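Local coordinates for protein dual function macrocyclase-peptidase POPB (Galerina marginata, PDB 5N4B) that cleaves peptide bonds after prolyl residues and macrocyclises the trimmed peptide in the biosynthesis of the amanitin toxins, at residues 216-220 / 262-267; 270-275 / 320-325; 486-492 / 565-569; 526-530 / 549-554. The protein carries 1 engineered substitution. All blocks are in the same frame, centred on the assembly; numbering follows the deposited sequence.

Interaction 1 of 4, residues 216-220 / 262-267; sequences LYQRY and IYGADT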
loop_
_atom_site.group_PDB
_atom_site.type_symbol
_atom_site.label_atom_id
_atom_site.label_comp_id
_atom_site.label_asym_id
_atom_site.label_seq_id
_atom_site.Cartn_x
_atom_site.Cartn_y
_atom_site.Cartn_z
ATOM N N LEU A 216 5.873 13.190 -17.949
ATOM C CA LEU A 216 4.599 13.628 -17.403
ATOM C C LEU A 216 4.544 13.314 -15.921
ATOM O O LEU A 216 5.057 12.283 -15.464
ATOM C CB LEU A 216 3.409 12.950 -18.100
ATOM C CG LEU A 216 3.288 13.360 -19.577
ATOM C CD1 LEU A 216 3.836 12.302 -20.468
ATOM C CD2 LEU A 216 1.942 13.720 -19.931
ATOM N N TYR A 217 3.872 14.182 -15.177
ATOM C CA TYR A 217 3.721 14.106 -13.729
ATOM C C TYR A 217 2.507 14.935 -13.325
ATOM O O TYR A 217 2.183 15.942 -13.959
ATOM C CB TYR A 217 4.986 14.623 -13.037
ATOM C CG TYR A 217 5.171 16.108 -13.161
ATOM C CD1 TYR A 217 5.650 16.698 -14.338
ATOM C CD2 TYR A 217 4.765 16.929 -12.149
ATOM C CE1 TYR A 217 5.746 18.061 -14.455
ATOM C CE2 TYR A 217 4.842 18.305 -12.269
ATOM C CZ TYR A 217 5.310 18.866 -13.428
ATOM O OH TYR A 217 5.368 20.260 -13.552
ATOM N N GLN A 218 1.850 14.514 -12.245
ATOM C CA GLN A 218 0.719 15.247 -11.697
ATOM C C GLN A 218 1.205 16.226 -10.640
ATOM O O GLN A 218 1.976 15.870 -9.740
ATOM C CB GLN A 218 -0.308 14.314 -11.097
ATOM C CG GLN A 218 -1.491 15.091 -10.495
ATOM C CD GLN A 218 -2.607 14.161 -10.170
ATOM O OE1 GLN A 218 -3.621 14.150 -10.851
ATOM N NE2 GLN A 218 -2.418 13.305 -9.170
ATOM N N ARG A 219 0.741 17.451 -10.733
ATOM C CA ARG A 219 1.046 18.397 -9.683
ATOM C C ARG A 219 -0.175 19.206 -9.275
ATOM O O ARG A 219 -1.236 19.173 -9.897
ATOM C CB ARG A 219 2.160 19.336 -10.046
ATOM C CG ARG A 219 1.782 20.101 -11.278
ATOM C CD ARG A 219 2.487 21.402 -11.347
ATOM N NE ARG A 219 2.138 22.326 -10.267
ATOM C CZ ARG A 219 2.641 23.540 -10.186
ATOM N NH1 ARG A 219 3.501 23.960 -11.113
ATOM N NH2 ARG A 219 2.275 24.305 -9.182
ATOM N N TYR A 220 -0.009 19.892 -8.194
ATOM C CA TYR A 220 -1.042 20.689 -7.566
ATOM C C TYR A 220 -0.683 22.160 -7.567
ATOM O O TYR A 220 0.476 22.507 -7.810
ATOM C CB TYR A 220 -1.281 20.179 -6.160
ATOM C CG TYR A 220 -2.037 18.877 -6.195
ATOM C CD1 TYR A 220 -3.431 18.870 -6.192
ATOM C CD2 TYR A 220 -1.381 17.665 -6.334
ATOM C CE1 TYR A 220 -4.149 17.693 -6.235
ATOM C CE2 TYR A 220 -2.108 16.486 -6.398
ATOM C CZ TYR A 220 -3.476 16.519 -6.349
ATOM O OH TYR A 220 -4.169 15.304 -6.423
ATOM N N ILE A 262 -8.486 13.377 -10.200
ATOM C CA ILE A 262 -7.049 13.231 -10.386
ATOM C C ILE A 262 -6.770 12.449 -11.672
ATOM O O ILE A 262 -7.678 11.861 -12.286
ATOM C CB ILE A 262 -6.335 12.642 -9.160
ATOM C CG1 ILE A 262 -6.795 11.210 -8.895
ATOM C CG2 ILE A 262 -6.574 13.575 -7.955
ATOM C CD1 ILE A 262 -5.849 10.463 -7.889
ATOM N N TYR A 263 -5.497 12.440 -12.055
ATOM C CA TYR A 263 -5.069 12.106 -13.393
ATOM C C TYR A 263 -3.888 11.137 -13.361
ATOM O O TYR A 263 -3.087 11.125 -12.431
ATOM C CB TYR A 263 -4.700 13.357 -14.223
ATOM C CG TYR A 263 -5.847 14.316 -14.181
ATOM C CD1 TYR A 263 -7.037 14.004 -14.809
ATOM C CD2 TYR A 263 -5.800 15.463 -13.388
ATOM C CE1 TYR A 263 -8.125 14.828 -14.682
ATOM C CE2 TYR A 263 -6.911 16.301 -13.275
ATOM C CZ TYR A 263 -8.055 15.953 -13.924
ATOM O OH TYR A 263 -9.176 16.722 -13.814
ATOM N N GLY A 264 -3.817 10.307 -14.376
ATOM C CA GLY A 264 -2.641 9.506 -14.649
ATOM C C GLY A 264 -2.377 9.485 -16.142
ATOM O O GLY A 264 -3.207 9.922 -16.937
ATOM N N ALA A 265 -1.216 8.980 -16.523
ATOM C CA ALA A 265 -0.793 8.945 -17.907
ATOM C C ALA A 265 0.008 7.713 -18.205
ATOM O O ALA A 265 0.445 6.976 -17.316
ATOM C CB ALA A 265 0.030 10.190 -18.274
ATOM N N ASP A 266 0.116 7.450 -19.507
ATOM C CA ASP A 266 1.012 6.413 -20.024
ATOM C C ASP A 266 1.410 6.812 -21.441
ATOM O O ASP A 266 0.702 7.579 -22.104
ATOM C CB ASP A 266 0.335 5.031 -20.062
ATOM C CG ASP A 266 0.611 4.132 -18.819
ATOM O OD1 ASP A 266 1.761 4.056 -18.340
ATOM O OD2 ASP A 266 -0.370 3.464 -18.328
ATOM N N THR A 267 2.560 6.331 -21.894
ATOM C CA THR A 267 3.039 6.590 -23.251
ATOM C C THR A 267 3.357 5.267 -23.942
ATOM O O THR A 267 4.003 4.384 -23.363
ATOM C CB THR A 267 4.259 7.483 -23.272
ATOM O OG1 THR A 267 5.223 6.906 -22.377
ATOM C CG2 THR A 267 3.882 8.910 -22.830
#
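Gln218 reaches from strand 216-219 to the main chain of Tyr263, bridging two strands that run antiparallel, 174° between their directions, with axes 7.2 Å apart at closest. That spacing is too wide for backbone pairing, and side chains fill it. From CB the chain of Gln218 runs out straight: CG lies anti to the backbone N (chi1 179°) and the next torsion is also extended, which carries the amide across the gap. CD comes within 3.8 Å of Tyr263 O. Beyond it, OE1 accepts a hydrogen bond from Tyr263 N at 2.8 Å, somewhat bent (141° at the hydrogen), with the donor tilted from the carbonyl plane. The same oxygen rests against CB of Ile262 and, obliquely, against the ring of Tyr263. NE2, the other arm, donates to Lys202 O, so both ends of the amide are engaged.

On one flank the hydroxyl of Tyr220 touches Ile262 CG2 at 3.3 Å. On the other, Leu216 sets CD2 4.3 Å from Ala265 CB and CD1 4.1 Å from Thr267 CG2; the small alanine admits the branched leucine, while Thr267 turns its methyl inward and gives OG1 to Trp208 O. In the beta-propeller these strands belong to two successive four-stranded sheets. A buried glutamine suits the seam because its amide can bond at once to Tyr263 N of the next sheet and to Lys202 O in the loop after strand 198-201, adding directional bonds to otherwise apolar packing.

Interaction 2 of 4, residues 270-275 / 320-325; sequences DGKYLY and NHGSLV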
loop_
_atom_site.group_PDB
_atom_site.type_symbol
_atom_site.label_atom_id
_atom_site.label_comp_id
_atom_site.label_asym_id
_atom_site.label_seq_id
_atom_site.Cartn_x
_atom_site.Cartn_y
_atom_site.Cartn_z
ATOM N N ASP A 270 5.965 2.697 -28.980
ATOM C CA ASP A 270 6.267 3.105 -30.336
ATOM C C ASP A 270 6.285 4.618 -30.527
ATOM O O ASP A 270 6.514 5.060 -31.650
ATOM C CB ASP A 270 5.334 2.413 -31.354
ATOM C CG ASP A 270 3.873 2.791 -31.198
ATOM O OD1 ASP A 270 3.570 3.687 -30.379
ATOM O OD2 ASP A 270 3.022 2.182 -31.901
ATOM N N GLY A 271 6.019 5.413 -29.481
ATOM C CA GLY A 271 5.980 6.860 -29.603
ATOM C C GLY A 271 4.716 7.437 -30.203
ATOM O O GLY A 271 4.626 8.668 -30.344
ATOM N N LYS A 272 3.714 6.602 -30.520
ATOM C CA LYS A 272 2.547 7.073 -31.243
ATOM C C LYS A 272 1.463 7.671 -30.354
ATOM O O LYS A 272 0.741 8.565 -30.806
ATOM C CB LYS A 272 1.973 5.918 -32.046
ATOM C CG LYS A 272 0.759 6.269 -32.879
ATOM C CD LYS A 272 0.277 5.034 -33.580
ATOM C CE LYS A 272 -0.758 5.304 -34.638
ATOM N NZ LYS A 272 -1.317 3.981 -34.896
ATOM N N TYR A 273 1.301 7.173 -29.131
ATOM C CA TYR A 273 0.154 7.525 -28.311
ATOM C C TYR A 273 0.575 8.025 -26.944
ATOM O O TYR A 273 1.562 7.565 -26.354
ATOM C CB TYR A 273 -0.768 6.317 -28.121
ATOM C CG TYR A 273 -1.460 5.851 -29.351
ATOM C CD1 TYR A 273 -2.331 6.679 -30.031
ATOM C CD2 TYR A 273 -1.288 4.554 -29.788
ATOM C CE1 TYR A 273 -3.015 6.231 -31.129
ATOM C CE2 TYR A 273 -1.947 4.083 -30.923
ATOM C CZ TYR A 273 -2.806 4.953 -31.592
ATOM O OH TYR A 273 -3.484 4.467 -32.694
ATOM N N LEU A 274 -0.199 8.979 -26.475
ATOM C CA LEU A 274 -0.235 9.429 -25.093
ATOM C C LEU A 274 -1.618 9.107 -24.547
ATOM O O LEU A 274 -2.639 9.488 -25.132
ATOM C CB LEU A 274 0.011 10.937 -25.035
ATOM C CG LEU A 274 -0.190 11.641 -23.695
ATOM C CD1 LEU A 274 0.785 11.153 -22.707
ATOM C CD2 LEU A 274 -0.054 13.155 -23.912
ATOM N N TYR A 275 -1.659 8.486 -23.390
ATOM C CA TYR A 275 -2.897 8.120 -22.751
ATOM C C TYR A 275 -3.119 8.932 -21.495
ATOM O O TYR A 275 -2.177 9.159 -20.712
ATOM C CB TYR A 275 -2.841 6.656 -22.381
ATOM C CG TYR A 275 -2.519 5.700 -23.508
ATOM C CD1 TYR A 275 -3.466 5.365 -24.489
ATOM C CD2 TYR A 275 -1.270 5.099 -23.620
ATOM C CE1 TYR A 275 -3.173 4.484 -25.495
ATOM C CE2 TYR A 275 -1.002 4.189 -24.645
ATOM C CZ TYR A 275 -1.969 3.902 -25.569
ATOM O OH TYR A 275 -1.654 2.997 -26.553
ATOM N N ASN A 320 0.223 -1.512 -27.410
ATOM C CA ASN A 320 -0.498 -1.375 -28.668
ATOM C C ASN A 320 0.374 -1.966 -29.751
ATOM O O ASN A 320 1.600 -1.957 -29.669
ATOM C CB ASN A 320 -0.816 0.077 -29.026
ATOM C CG ASN A 320 0.409 0.853 -29.340
ATOM O OD1 ASN A 320 1.213 1.076 -28.459
ATOM N ND2 ASN A 320 0.569 1.275 -30.586
ATOM N N HIS A 321 -0.272 -2.454 -30.808
ATOM C CA HIS A 321 0.395 -2.813 -32.054
ATOM C C HIS A 321 -0.315 -1.998 -33.125
ATOM O O HIS A 321 -1.477 -2.255 -33.453
ATOM C CB HIS A 321 0.387 -4.333 -32.310
ATOM C CG HIS A 321 1.128 -5.114 -31.271
ATOM N ND1 HIS A 321 2.451 -4.890 -30.974
ATOM C CD2 HIS A 321 0.730 -6.132 -30.470
ATOM C CE1 HIS A 321 2.831 -5.716 -30.009
ATOM N NE2 HIS A 321 1.807 -6.481 -29.686
ATOM N N GLY A 322 0.347 -0.977 -33.640
ATOM C CA GLY A 322 -0.354 -0.041 -34.496
ATOM C C GLY A 322 -1.523 0.566 -33.767
ATOM O O GLY A 322 -1.418 0.949 -32.600
ATOM N N SER A 323 -2.676 0.632 -34.433
ATOM C CA SER A 323 -3.857 1.240 -33.835
ATOM C C SER A 323 -4.669 0.268 -32.962
ATOM O O SER A 323 -5.730 0.657 -32.473
ATOM C CB SER A 323 -4.753 1.835 -34.935
ATOM O OG SER A 323 -5.004 0.864 -35.907
ATOM N N LEU A 324 -4.185 -0.946 -32.763
ATOM C CA LEU A 324 -4.866 -1.926 -31.911
ATOM C C LEU A 324 -4.286 -1.823 -30.506
ATOM O O LEU A 324 -3.122 -2.184 -30.280
ATOM C CB LEU A 324 -4.652 -3.328 -32.476
ATOM C CG LEU A 324 -5.545 -4.416 -31.858
ATOM C CD1 LEU A 324 -6.969 -4.194 -32.254
ATOM C CD2 LEU A 324 -5.069 -5.776 -32.349
ATOM N N VAL A 325 -5.093 -1.346 -29.579
ATOM C CA VAL A 325 -4.665 -1.066 -28.202
ATOM C C VAL A 325 -5.167 -2.197 -27.306
ATOM O O VAL A 325 -6.382 -2.520 -27.314
ATOM C CB VAL A 325 -5.215 0.275 -27.732
ATOM C CG1 VAL A 325 -4.717 0.593 -26.372
ATOM C CG2 VAL A 325 -4.791 1.380 -28.681
HETATM O O HOH W 1 3.861 0.832 -28.828
HETATM O O HOH W 2 3.116 -0.356 -32.909
HETATM O O HOH W 3 0.311 1.320 -25.836
#
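The backbones of Asp270 and Asn320 pass with CA atoms 8.3 Å apart, as do those of Lys272 and Gly322, where a type II' turn from His321 to Leu324 joins strand 315-321 to strand 324-329. Asn320 bridges this gap. Its ND2 donates to Asp270 OD2 at 2.9 Å, met from above the carboxylate plane, and also to Gly322 O at 2.8 Å, almost straight (171°) and on a lone pair. One amide nitrogen thus braces the turn that follows it and fastens it to Asp270. Asn320 OD1 accepts from two waters, one bound to Asp270 N and the other to the hydroxyl of Tyr275.

Asp270 OD1 takes the backbone N of Lys272 in an Asx turn and is also bonded to Ser268. Lys272, fully extended, lays CG over a face of the Tyr273 ring and donates from NZ to its hydroxyl at 3.1 Å. The edge of that ring meets Gly322 O, 3.6 Å from CE2, and its OH lies 3.4 Å from Ser323 CA. Deeper, Tyr275 OH packs on Val325 CG1. Gly322 suits the turn through its positive phi. Two tyrosines, polar side chains and bridging waters together join the turns of adjacent four-stranded sheets, an inter-blade contact of the beta-propeller.

Interaction 3 of 4, residues 486-492 / 565-569; sequences FDGTAAA and KYAAP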
loop_
_atom_site.group_PDB
_atom_site.type_symbol
_atom_site.label_atom_id
_atom_site.label_comp_id
_atom_site.label_asym_id
_atom_site.label_seq_id
_atom_site.Cartn_x
_atom_site.Cartn_y
_atom_site.Cartn_z
ATOM N N PHE A 486 -2.753 -27.260 16.401
ATOM C CA PHE A 486 -4.095 -26.664 16.425
ATOM C C PHE A 486 -4.955 -27.466 17.401
ATOM O O PHE A 486 -5.821 -28.262 17.025
ATOM C CB PHE A 486 -4.722 -26.684 15.030
ATOM C CG PHE A 486 -3.977 -25.891 13.960
ATOM C CD1 PHE A 486 -3.358 -24.688 14.226
ATOM C CD2 PHE A 486 -3.905 -26.399 12.675
ATOM C CE1 PHE A 486 -2.711 -23.975 13.202
ATOM C CE2 PHE A 486 -3.291 -25.700 11.660
ATOM C CZ PHE A 486 -2.665 -24.486 11.939
ATOM N N ASP A 487 -4.705 -27.241 18.678
ATOM C CA ASP A 487 -5.349 -27.998 19.742
ATOM C C ASP A 487 -6.006 -27.074 20.730
ATOM O O ASP A 487 -6.208 -27.433 21.896
ATOM C CB ASP A 487 -4.324 -28.892 20.439
ATOM C CG ASP A 487 -3.221 -28.126 21.086
ATOM O OD1 ASP A 487 -3.199 -26.869 20.983
ATOM O OD2 ASP A 487 -2.351 -28.791 21.725
ATOM N N GLY A 488 -6.353 -25.868 20.289
ATOM C CA GLY A 488 -7.025 -24.942 21.155
ATOM C C GLY A 488 -6.175 -24.230 22.183
ATOM O O GLY A 488 -6.733 -23.662 23.125
ATOM N N THR A 489 -4.848 -24.199 22.012
ATOM C CA THR A 489 -3.937 -23.567 22.960
ATOM C C THR A 489 -3.177 -22.357 22.428
ATOM O O THR A 489 -2.694 -21.569 23.249
ATOM C CB THR A 489 -2.895 -24.561 23.506
ATOM O OG1 THR A 489 -2.057 -25.064 22.463
ATOM C CG2 THR A 489 -3.600 -25.738 24.211
ATOM N N ALA A 490 -2.985 -22.219 21.107
ATOM C CA ALA A 490 -2.139 -21.145 20.558
ATOM C C ALA A 490 -2.858 -19.800 20.633
ATOM O O ALA A 490 -4.078 -19.717 20.506
ATOM C CB ALA A 490 -1.801 -21.448 19.113
ATOM N N ALA A 491 -2.086 -18.724 20.736
ATOM C CA ALA A 491 -2.622 -17.408 20.481
ATOM C C ALA A 491 -2.607 -17.146 18.983
ATOM O O ALA A 491 -1.857 -17.761 18.231
ATOM C CB ALA A 491 -1.750 -16.340 21.169
ATOM N N ALA A 492 -3.432 -16.211 18.549
ATOM C CA ALA A 492 -3.513 -15.854 17.146
ATOM C C ALA A 492 -3.405 -14.351 16.995
ATOM O O ALA A 492 -3.970 -13.610 17.801
ATOM C CB ALA A 492 -4.842 -16.342 16.523
ATOM N N LYS A 565 -10.546 -24.646 17.173
ATOM C CA LYS A 565 -9.360 -25.035 17.926
ATOM C C LYS A 565 -8.042 -24.657 17.274
ATOM O O LYS A 565 -6.995 -25.201 17.621
ATOM C CB LYS A 565 -9.345 -26.525 18.260
ATOM C CG LYS A 565 -10.659 -27.082 18.784
ATOM C CD LYS A 565 -11.113 -26.438 20.032
ATOM C CE LYS A 565 -12.301 -27.227 20.653
ATOM N NZ LYS A 565 -13.615 -26.477 20.590
ATOM N N TYR A 566 -8.060 -23.689 16.368
ATOM C CA TYR A 566 -6.811 -23.110 15.915
ATOM C C TYR A 566 -6.187 -22.257 17.004
ATOM O O TYR A 566 -4.959 -22.270 17.189
ATOM C CB TYR A 566 -7.075 -22.247 14.667
ATOM C CG TYR A 566 -7.513 -23.043 13.480
ATOM C CD1 TYR A 566 -6.605 -23.713 12.672
ATOM C CD2 TYR A 566 -8.845 -23.145 13.170
ATOM C CE1 TYR A 566 -7.055 -24.485 11.582
ATOM C CE2 TYR A 566 -9.300 -23.882 12.112
ATOM C CZ TYR A 566 -8.397 -24.542 11.313
ATOM O OH TYR A 566 -8.876 -25.308 10.245
ATOM N N ALA A 567 -7.018 -21.533 17.747
ATOM C CA ALA A 567 -6.577 -20.626 18.780
ATOM C C ALA A 567 -7.356 -20.875 20.065
ATOM O O ALA A 567 -8.502 -21.361 20.069
ATOM C CB ALA A 567 -6.797 -19.182 18.350
ATOM N N ALA A 568 -6.735 -20.480 21.171
ATOM C CA ALA A 568 -7.344 -20.624 22.475
ATOM C C ALA A 568 -8.394 -19.544 22.716
ATOM O O ALA A 568 -8.268 -18.415 22.218
ATOM C CB ALA A 568 -6.284 -20.496 23.559
ATOM N N PRO A 569 -9.443 -19.839 23.472
ATOM C CA PRO A 569 -10.404 -18.797 23.855
ATOM C C PRO A 569 -9.729 -17.582 24.470
ATOM O O PRO A 569 -8.809 -17.710 25.291
ATOM C CB PRO A 569 -11.268 -19.502 24.901
ATOM C CG PRO A 569 -11.179 -20.911 24.544
ATOM C CD PRO A 569 -9.754 -21.148 24.075
HETATM O O HOH W 4 -3.840 -24.087 19.022
#
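Tyr566 O and two backbone nitrogens of 486-492 are drawn together by one water. It lies 2.8 Å from Tyr566 O, to which it probably donates, and accepts from Ala490 N at 2.9 Å and, at longer range, from Asp487 N. Direct bonds flank it: Gly488 N donates to Lys565 O at 2.8 Å, rather bent, and Ala568 N donates to Ala490 O at the same length but straighter (161°). Between irregular chains, main-chain groups thus find partners that no helix or strand supplies here. Glycine fits at 488, where phi is positive and the two chains come within 4.0 Å at the CA atoms of Gly488 and Lys565.

At one end an edge-to-face aromatic pair closes the contact. The edge of Tyr566 points at the face of Phe486, its CD1 3.6 Å above the middle of that ring, with the planes 64° apart. Phe486 has CG anti to its carbonyl carbon (chi1 -62°), turning the ring to receive that edge; Arg480 makes a cation-pi contact with the same ring. At the start of strand 492-495 the contact turns to small methyls, Ala492 CB lying 3.9 Å from Ala567 CB, and such short side chains allow the backbones to approach. These two loops precede neighbouring parallel strands, 492-495 and 572-577, of the central hydrolase sheet. Their chemistry, mostly backbone hydrogen bonds and a shared water, implies a join that depends more on chain path than on charged side chains.

Interaction 4 of 4, residues 526-530 / 549-554; sequences PSIRG and NTFDDF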
loop_
_atom_site.group_PDB
_atom_site.type_symbol
_atom_site.label_atom_id
_atom_site.label_comp_id
_atom_site.label_asym_id
_atom_site.label_seq_id
_atom_site.Cartn_x
_atom_site.Cartn_y
_atom_site.Cartn_z
ATOM N N PRO A 526 -7.739 -13.401 7.041
ATOM C CA PRO A 526 -8.997 -13.710 6.349
ATOM C C PRO A 526 -9.205 -12.779 5.171
ATOM O O PRO A 526 -9.014 -11.560 5.253
ATOM C CB PRO A 526 -10.060 -13.496 7.424
ATOM C CG PRO A 526 -9.455 -12.474 8.343
ATOM C CD PRO A 526 -7.980 -12.771 8.351
ATOM N N SER A 527 -9.674 -13.350 4.060
ATOM C CA SER A 527 -9.903 -12.605 2.832
ATOM C C SER A 527 -11.309 -11.997 2.845
ATOM O O SER A 527 -12.151 -12.301 2.010
ATOM C CB SER A 527 -9.741 -13.519 1.623
ATOM O OG SER A 527 -8.500 -14.237 1.660
ATOM N N ILE A 528 -11.512 -11.046 3.746
ATOM C CA ILE A 528 -12.851 -10.501 3.991
ATOM C C ILE A 528 -13.334 -9.637 2.823
ATOM O O ILE A 528 -12.551 -9.026 2.075
ATOM C CB ILE A 528 -12.863 -9.737 5.314
ATOM C CG1 ILE A 528 -11.985 -8.494 5.238
ATOM C CG2 ILE A 528 -12.480 -10.672 6.437
ATOM C CD1 ILE A 528 -11.825 -7.792 6.596
ATOM N N ARG A 529 -14.652 -9.570 2.694
ATOM C CA ARG A 529 -15.282 -8.736 1.683
ATOM C C ARG A 529 -14.943 -7.274 1.901
ATOM O O ARG A 529 -14.629 -6.853 3.020
ATOM C CB ARG A 529 -16.786 -8.970 1.673
ATOM C CG ARG A 529 -17.178 -10.280 1.015
ATOM C CD ARG A 529 -18.635 -10.565 1.121
ATOM N NE ARG A 529 -18.987 -10.874 2.488
ATOM C CZ ARG A 529 -20.199 -11.162 2.916
ATOM N NH1 ARG A 529 -21.245 -11.116 2.092
ATOM N NH2 ARG A 529 -20.370 -11.461 4.179
ATOM N N GLY A 530 -14.970 -6.513 0.814
ATOM C CA GLY A 530 -14.374 -5.215 0.720
ATOM C C GLY A 530 -12.982 -5.234 0.098
ATOM O O GLY A 530 -12.573 -4.272 -0.547
ATOM N N ASN A 549 -20.658 -5.919 6.168
ATOM C CA ASN A 549 -20.245 -7.291 5.913
ATOM C C ASN A 549 -18.759 -7.495 6.159
ATOM O O ASN A 549 -18.354 -8.582 6.574
ATOM C CB ASN A 549 -20.543 -7.687 4.481
ATOM C CG ASN A 549 -21.996 -7.797 4.183
ATOM O OD1 ASN A 549 -22.851 -7.929 5.051
ATOM N ND2 ASN A 549 -22.286 -7.754 2.902
ATOM N N THR A 550 -17.955 -6.461 5.913
ATOM C CA THR A 550 -16.519 -6.545 6.208
ATOM C C THR A 550 -16.282 -6.874 7.670
ATOM O O THR A 550 -15.443 -7.723 8.012
ATOM C CB THR A 550 -15.877 -5.226 5.855
ATOM O OG1 THR A 550 -16.083 -4.932 4.446
ATOM C CG2 THR A 550 -14.433 -5.255 6.156
ATOM N N PHE A 551 -17.005 -6.175 8.546
ATOM C CA PHE A 551 -16.884 -6.373 9.985
ATOM C C PHE A 551 -17.412 -7.747 10.399
ATOM O O PHE A 551 -16.769 -8.459 11.169
ATOM C CB PHE A 551 -17.612 -5.250 10.733
ATOM C CG PHE A 551 -16.950 -3.920 10.574
ATOM C CD1 PHE A 551 -17.247 -3.102 9.516
ATOM C CD2 PHE A 551 -15.978 -3.508 11.447
ATOM C CE1 PHE A 551 -16.600 -1.893 9.329
ATOM C CE2 PHE A 551 -15.332 -2.329 11.262
ATOM C CZ PHE A 551 -15.651 -1.503 10.258
ATOM N N ASP A 552 -18.576 -8.148 9.859
ATOM C CA ASP A 552 -19.100 -9.471 10.138
ATOM C C ASP A 552 -18.108 -10.556 9.695
ATOM O O ASP A 552 -17.914 -11.549 10.394
ATOM C CB ASP A 552 -20.459 -9.634 9.447
ATOM C CG ASP A 552 -21.588 -8.812 10.117
ATOM O OD1 ASP A 552 -21.458 -8.485 11.319
ATOM O OD2 ASP A 552 -22.604 -8.553 9.437
ATOM N N ASP A 553 -17.483 -10.389 8.542
ATOM C CA ASP A 553 -16.525 -11.383 8.059
ATOM C C ASP A 553 -15.330 -11.471 9.009
ATOM O O ASP A 553 -14.843 -12.551 9.312
ATOM C CB ASP A 553 -16.039 -11.029 6.648
ATOM C CG ASP A 553 -17.089 -11.195 5.564
ATOM O OD1 ASP A 553 -18.157 -11.742 5.844
ATOM O OD2 ASP A 553 -16.769 -10.750 4.442
ATOM N N PHE A 554 -14.841 -10.326 9.482
ATOM C CA PHE A 554 -13.652 -10.312 10.330
ATOM C C PHE A 554 -13.951 -10.890 11.710
ATOM O O PHE A 554 -13.159 -11.681 12.256
ATOM C CB PHE A 554 -13.116 -8.883 10.437
ATOM C CG PHE A 554 -11.668 -8.773 10.851
ATOM C CD1 PHE A 554 -10.654 -9.284 10.080
ATOM C CD2 PHE A 554 -11.334 -8.020 11.956
ATOM C CE1 PHE A 554 -9.321 -9.129 10.439
ATOM C CE2 PHE A 554 -10.015 -7.866 12.338
ATOM C CZ PHE A 554 -9.020 -8.424 11.597
#
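The guanidinium of Arg529 carries Asn549 on one face and Asp553 at its edge. Asn549 CB sits 3.7 Å above the middle of the group, and the asparagine amide stacks over it with planes only 10° apart. A short polar side chain serves well here, since its flat end can lie on the guanidinium while ND2 bonds to Gly541 O. At the edge the carboxylate of Asp553 is nearly coplanar with the guanidinium, 15° apart, and forms a side-on salt bridge through two nearly straight bonds, each on a syn lone pair: NE of Arg529 to OD2 of Asp553 at 3.0 Å, and NH2 to OD1 at 2.8 Å. The bend of Arg529 at chi3, -70°, turns the head so that its NE/NH2 edge faces Asp553. The anti lone pair of the same OD2 takes Arg529 N at 3.0 Å, so that this one oxygen holds the arginine by both head and backbone. Ser468 bonds to OD1, and Asp470 makes a salt bridge with NH1, so the buried charges are probably spread over several partners.

The contact fastens the loop leaving strand 522-526 to helix 548-563, in the alpha/beta-hydrolase domain. Thr550, about one helical turn before Asp553, donates OG1 to Arg529 O at 2.8 Å from above the carbonyl plane. Its CG2 meets Ile528 CD1, so one branched residue gives the loop both a hydroxyl and a methyl. Ile528 lays CG2 against Asp553 CB at 3.6 Å, and CD1 extends to the ring of Phe554. Pro526, rigid at the strand end, brings CG to 3.8 Å from Phe554 CD1; Leu583 of helix 579-590 also packs on Phe554.

Overall arrangement
Interactions 1 and 2 both belong to the beta-propeller and meet directly: strands 262-267 and 273-279 are neighbours in one sheet, and Asp266 O probably accepts a hydrogen bond from Tyr275 N. Interactions 3 and 4 lie in the hydrolase domain, their centres about 21 Å apart; interaction 4 uses helix 548-563 itself and interaction 3 the loop that follows it. Interactions 1 and 4 are buried, 2 and 3 only partly so. Burial does not dictate one chemistry: the core contact between blades uses a neutral amide amid apolar groups, whereas the hydrolase core holds an extensively bonded ion pair. Nearer the surface, waters enter both contacts, joining side chains and backbone in interaction 2 but backbone groups in interaction 3.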